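Local coordinates for FI20010p1 (PDB 7CFB), which probably takes part in piRNA amplification and gene silencing in Drosophila as Krimper, a protein with an extended Tudor domain, at residues R17-T29 and L86-I98. Sequence-based numbering, arbitrary orientation.
Sequences RFLLPPKGGTETT and LQELDQLPDYGDI. With SO4 (sulfate ion), chain C.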
loop_
_atom_site.group_PDB
_atom_site.type_symbol
_atom_site.label_atom_id
_atom_site.label_comp_id
_atom_site.label_asym_id
_atom_site.label_seq_id
_atom_site.Cartn_x
_atom_site.Cartn_y
_atom_site.Cartn_z
ATOM N N ARG A 17 -3.162 17.105 19.468
ATOM C CA ARG A 17 -4.139 16.168 20.071
ATOM C C ARG A 17 -4.191 14.867 19.258
ATOM O O ARG A 17 -4.073 14.916 18.042
ATOM C CB ARG A 17 -5.517 16.823 20.110
ATOM C CG ARG A 17 -6.361 16.314 21.261
ATOM C CD ARG A 17 -5.495 16.350 22.503
ATOM N NE ARG A 17 -5.081 17.735 22.641
ATOM C CZ ARG A 17 -5.843 18.676 23.169
ATOM N NH1 ARG A 17 -5.403 19.917 23.249
ATOM N NH2 ARG A 17 -7.033 18.363 23.641
ATOM N N PHE A 18 -4.366 13.738 19.935
ATOM C CA PHE A 18 -4.418 12.426 19.253
ATOM C C PHE A 18 -5.779 12.183 18.625
ATOM O O PHE A 18 -6.768 12.721 19.084
ATOM C CB PHE A 18 -4.002 11.318 20.210
ATOM C CG PHE A 18 -2.513 11.233 20.367
ATOM C CD1 PHE A 18 -1.817 12.234 21.006
ATOM C CD2 PHE A 18 -1.809 10.176 19.842
ATOM C CE1 PHE A 18 -0.441 12.173 21.129
ATOM C CE2 PHE A 18 -0.436 10.118 19.957
ATOM C CZ PHE A 18 0.244 11.107 20.615
ATOM N N LEU A 19 -5.815 11.347 17.594
ATOM C CA LEU A 19 -7.100 11.017 16.950
ATOM C C LEU A 19 -7.923 10.151 17.893
ATOM O O LEU A 19 -7.363 9.401 18.631
ATOM C CB LEU A 19 -6.826 10.238 15.674
ATOM C CG LEU A 19 -6.175 11.004 14.536
ATOM C CD1 LEU A 19 -5.602 10.016 13.546
ATOM C CD2 LEU A 19 -7.179 11.914 13.858
ATOM N N LEU A 20 -9.237 10.261 17.832
ATOM C CA LEU A 20 -10.077 9.387 18.674
ATOM C C LEU A 20 -9.967 7.938 18.186
ATOM O O LEU A 20 -9.983 7.702 17.001
ATOM C CB LEU A 20 -11.516 9.896 18.632
ATOM C CG LEU A 20 -11.744 11.188 19.407
ATOM C CD1 LEU A 20 -12.888 11.990 18.837
ATOM C CD2 LEU A 20 -11.967 10.901 20.869
ATOM N N PRO A 21 -9.880 6.955 19.097
ATOM C CA PRO A 21 -9.791 5.559 18.736
ATOM C C PRO A 21 -11.028 5.032 18.010
ATOM O O PRO A 21 -12.079 5.519 18.208
ATOM C CB PRO A 21 -9.781 4.875 20.096
ATOM C CG PRO A 21 -9.119 5.861 20.982
ATOM C CD PRO A 21 -9.698 7.166 20.516
ATOM N N PRO A 22 -10.886 3.981 17.191
ATOM C CA PRO A 22 -12.007 3.434 16.465
ATOM C C PRO A 22 -13.144 2.985 17.390
ATOM O O PRO A 22 -12.890 2.441 18.410
ATOM C CB PRO A 22 -11.423 2.184 15.808
ATOM C CG PRO A 22 -9.971 2.452 15.734
ATOM C CD PRO A 22 -9.636 3.314 16.917
ATOM N N LYS A 23 -14.371 3.286 16.986
ATOM C CA LYS A 23 -15.557 2.943 17.782
ATOM C C LYS A 23 -15.882 1.484 17.531
ATOM O O LYS A 23 -16.402 0.855 18.416
ATOM C CB LYS A 23 -16.740 3.828 17.399
ATOM C CG LYS A 23 -16.666 5.254 17.916
ATOM C CD LYS A 23 -17.111 6.277 16.897
ATOM C CE LYS A 23 -17.323 7.654 17.487
ATOM N NZ LYS A 23 -18.088 8.527 16.566
ATOM N N GLY A 24 -15.578 0.987 16.351
ATOM C CA GLY A 24 -15.903 -0.418 16.081
ATOM C C GLY A 24 -14.969 -1.108 15.118
ATOM O O GLY A 24 -13.909 -0.599 14.860
ATOM N N GLY A 25 -15.381 -2.289 14.684
ATOM C CA GLY A 25 -14.663 -3.135 13.728
ATOM C C GLY A 25 -13.934 -4.254 14.414
ATOM O O GLY A 25 -13.644 -4.119 15.574
ATOM N N THR A 26 -13.609 -5.295 13.672
ATOM C CA THR A 26 -12.892 -6.446 14.241
ATOM C C THR A 26 -11.386 -6.321 13.995
ATOM O O THR A 26 -10.999 -6.145 12.879
ATOM C CB THR A 26 -13.403 -7.733 13.603
ATOM O OG1 THR A 26 -14.821 -7.845 13.744
ATOM C CG2 THR A 26 -12.694 -8.943 14.152
ATOM N N GLU A 27 -10.587 -6.389 15.049
ATOM C CA GLU A 27 -9.120 -6.323 14.909
ATOM C C GLU A 27 -8.637 -7.599 14.234
ATOM O O GLU A 27 -9.178 -8.634 14.517
ATOM C CB GLU A 27 -8.476 -6.167 16.273
ATOM C CG GLU A 27 -8.796 -4.854 16.935
ATOM C CD GLU A 27 -8.073 -4.711 18.250
ATOM O OE1 GLU A 27 -6.850 -4.654 18.249
ATOM O OE2 GLU A 27 -8.746 -4.693 19.244
ATOM N N THR A 28 -7.616 -7.501 13.400
ATOM C CA THR A 28 -7.094 -8.674 12.666
ATOM C C THR A 28 -5.574 -8.663 12.644
ATOM O O THR A 28 -5.016 -7.690 13.006
ATOM C CB THR A 28 -7.606 -8.701 11.222
ATOM O OG1 THR A 28 -7.199 -7.495 10.595
ATOM C CG2 THR A 28 -9.106 -8.811 11.099
ATOM N N THR A 29 -4.972 -9.772 12.236
ATOM C CA THR A 29 -3.515 -9.909 12.030
ATOM C C THR A 29 -3.121 -9.349 10.657
ATOM O O THR A 29 -3.991 -9.051 9.882
ATOM C CB THR A 29 -3.075 -11.375 12.084
ATOM O OG1 THR A 29 -3.703 -12.094 11.033
ATOM C CG2 THR A 29 -3.362 -12.045 13.403
ATOM N N LEU A 86 -9.484 16.553 0.391
ATOM C CA LEU A 86 -10.172 15.520 1.188
ATOM C C LEU A 86 -10.577 16.113 2.530
ATOM O O LEU A 86 -9.963 17.019 2.967
ATOM C CB LEU A 86 -9.225 14.344 1.418
ATOM C CG LEU A 86 -8.807 13.523 0.209
ATOM C CD1 LEU A 86 -7.807 12.477 0.635
ATOM C CD2 LEU A 86 -10.000 12.850 -0.416
ATOM N N GLN A 87 -11.620 15.576 3.126
ATOM C CA GLN A 87 -12.070 16.042 4.441
ATOM C C GLN A 87 -11.137 15.457 5.499
ATOM O O GLN A 87 -11.051 14.266 5.598
ATOM C CB GLN A 87 -13.487 15.534 4.650
ATOM C CG GLN A 87 -14.030 15.758 6.039
ATOM C CD GLN A 87 -14.232 17.224 6.308
ATOM O OE1 GLN A 87 -13.410 17.882 6.916
ATOM N NE2 GLN A 87 -15.342 17.742 5.840
ATOM N N GLU A 88 -10.472 16.304 6.264
ATOM C CA GLU A 88 -9.604 15.819 7.353
ATOM C C GLU A 88 -10.495 15.182 8.419
ATOM O O GLU A 88 -11.613 15.593 8.556
ATOM C CB GLU A 88 -8.701 16.937 7.855
ATOM C CG GLU A 88 -7.672 16.493 8.864
ATOM C CD GLU A 88 -6.700 17.555 9.349
ATOM O OE1 GLU A 88 -6.493 18.550 8.648
ATOM O OE2 GLU A 88 -6.139 17.356 10.405
ATOM N N LEU A 89 -9.985 14.175 9.111
ATOM C CA LEU A 89 -10.751 13.429 10.127
ATOM C C LEU A 89 -10.124 13.602 11.506
ATOM O O LEU A 89 -8.956 13.799 11.585
ATOM C CB LEU A 89 -10.678 11.946 9.762
ATOM C CG LEU A 89 -11.572 11.469 8.630
ATOM C CD1 LEU A 89 -11.383 9.983 8.432
ATOM C CD2 LEU A 89 -13.019 11.775 8.927
ATOM N N ASP A 90 -10.945 13.563 12.539
ATOM C CA ASP A 90 -10.454 13.596 13.933
ATOM C C ASP A 90 -10.858 12.294 14.623
ATOM O O ASP A 90 -10.457 12.086 15.719
ATOM C CB ASP A 90 -10.871 14.870 14.654
ATOM C CG ASP A 90 -9.804 15.941 14.526
ATOM O OD1 ASP A 90 -8.793 15.853 15.251
ATOM O OD2 ASP A 90 -9.977 16.835 13.676
ATOM N N GLN A 91 -11.679 11.476 13.959
ATOM C CA GLN A 91 -12.125 10.182 14.543
ATOM C C GLN A 91 -11.601 9.045 13.661
ATOM O O GLN A 91 -12.043 8.955 12.498
ATOM C CB GLN A 91 -13.651 10.142 14.647
ATOM C CG GLN A 91 -14.213 8.741 14.836
ATOM C CD GLN A 91 -13.936 8.197 16.216
ATOM O OE1 GLN A 91 -14.547 8.607 17.201
ATOM N NE2 GLN A 91 -13.003 7.264 16.298
ATOM N N LEU A 92 -10.697 8.214 14.190
ATOM C CA LEU A 92 -10.145 7.122 13.374
ATOM C C LEU A 92 -11.321 6.281 12.908
ATOM O O LEU A 92 -12.135 5.956 13.698
ATOM C CB LEU A 92 -9.212 6.277 14.241
ATOM C CG LEU A 92 -7.747 6.688 14.208
ATOM C CD1 LEU A 92 -6.984 6.102 15.363
ATOM C CD2 LEU A 92 -7.128 6.290 12.894
ATOM N N PRO A 93 -11.378 5.823 11.653
ATOM C CA PRO A 93 -12.406 4.897 11.227
ATOM C C PRO A 93 -12.258 3.512 11.871
ATOM O O PRO A 93 -11.269 3.156 12.406
ATOM C CB PRO A 93 -12.190 4.767 9.723
ATOM C CG PRO A 93 -11.513 6.041 9.366
ATOM C CD PRO A 93 -10.600 6.305 10.534
ATOM N N ASP A 94 -13.266 2.680 11.717
ATOM C CA ASP A 94 -13.217 1.334 12.331
ATOM C C ASP A 94 -12.091 0.475 11.767
ATOM O O ASP A 94 -11.659 0.659 10.638
ATOM C CB ASP A 94 -14.476 0.530 12.049
ATOM C CG ASP A 94 -15.720 1.093 12.693
ATOM O OD1 ASP A 94 -15.592 1.933 13.541
ATOM O OD2 ASP A 94 -16.783 0.667 12.312
ATOM N N TYR A 95 -11.690 -0.504 12.556
ATOM C CA TYR A 95 -10.676 -1.475 12.094
ATOM C C TYR A 95 -11.192 -2.129 10.815
ATOM O O TYR A 95 -12.341 -2.537 10.730
ATOM C CB TYR A 95 -10.430 -2.530 13.168
ATOM C CG TYR A 95 -9.922 -1.990 14.475
ATOM C CD1 TYR A 95 -8.628 -1.551 14.599
ATOM C CD2 TYR A 95 -10.735 -1.903 15.578
ATOM C CE1 TYR A 95 -8.155 -1.043 15.785
ATOM C CE2 TYR A 95 -10.287 -1.385 16.770
ATOM C CZ TYR A 95 -8.989 -0.953 16.871
ATOM O OH TYR A 95 -8.515 -0.459 18.028
ATOM N N GLY A 96 -10.336 -2.153 9.810
ATOM C CA GLY A 96 -10.637 -2.748 8.506
ATOM C C GLY A 96 -11.234 -1.759 7.529
ATOM O O GLY A 96 -11.277 -2.068 6.371
ATOM N N ASP A 97 -11.647 -0.595 8.001
ATOM C CA ASP A 97 -12.230 0.431 7.111
ATOM C C ASP A 97 -11.100 1.168 6.394
ATOM O O ASP A 97 -10.069 1.342 6.972
ATOM C CB ASP A 97 -13.292 1.268 7.818
ATOM C CG ASP A 97 -14.625 0.551 7.977
ATOM O OD1 ASP A 97 -14.741 -0.574 7.538
ATOM O OD2 ASP A 97 -15.529 1.121 8.545
ATOM N N ILE A 98 -11.338 1.612 5.176
ATOM C CA ILE A 98 -10.286 2.293 4.383
ATOM C C ILE A 98 -10.391 3.822 4.464
ATOM O O ILE A 98 -11.473 4.339 4.384
ATOM C CB ILE A 98 -10.308 1.756 2.953
ATOM C CG1 ILE A 98 -10.068 0.249 2.945
ATOM C CG2 ILE A 98 -9.322 2.483 2.080
ATOM C CD1 ILE A 98 -10.530 -0.384 1.697
HETATM S S SO4 C . -0.419 -13.848 11.117
HETATM O O1 SO4 C . 0.254 -14.868 10.317
HETATM O O2 SO4 C . -0.211 -12.532 10.515
HETATM O O3 SO4 C . 0.135 -13.858 12.467
HETATM O O4 SO4 C . -1.848 -14.144 11.175
HETATM O O HOH W 1 -14.636 4.411 14.588
HETATM O O HOH W 2 -13.551 -5.119 10.687
#
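Gln91 NE2 is held by two carbonyls: it donates across the contact to Pro21 O at 2.7 Å and, within its own segment, to Leu92 O at 3.0 Å. Both acceptors lie near the amide plane, so each N-H has its own target, although the donor stands 61° out of the Pro21 carbonyl plane. CG is anti to the backbone N (chi1 163°) and the chain bends at chi2, which swings the amide back over residues 20-23 although the CB points away from them. Replacing Gln91 with alanine is likely to deprive Pro21 O and Leu92 O of their shared amide donor and to weaken the hold on the chain at Pro21. Leu92 O also accepts from a water that takes the N-H of Lys23 and donates to Asp94 OD1. Asp94 OD1 also accepts from Gly24 N at 3.0 Å, met from above the carboxylate plane.

The backbones meet in a single beta bridge between Leu20 and Gln91: Leu20 N donates to Asp90 O, and Leu92 N returns a bond to Leu20 O. Next to the bridge, the side chains of Leu19 and Leu92 cross at about a right angle, Leu19 CB lying 3.9 Å from Leu92 CG. Farther along, Tyr95 N bonds Gly24 O, while its ring is sandwiched by two CH-pi contacts. Pro22 CG lies over one face toward the rim; Glu27 CG sits over the centre of the opposite face, 3.7 Å from the centroid of the Tyr95 ring, while Glu27 OE1 accepts a hydrogen bond from Ser117 N.

Tyr123 of strand 123-127 touches Pro22, Leu92 and Tyr95, joining this surface loop pairing to the Tudor-type beta sheet of the SH3 clan. Backbone pairs make three of the five cross-segment hydrogen bonds, Gln91 and Asp94 side chains the others; with apolar packing, this is consistent with an irregular N-terminal segment held along the Tudor domain without regular strand pairing.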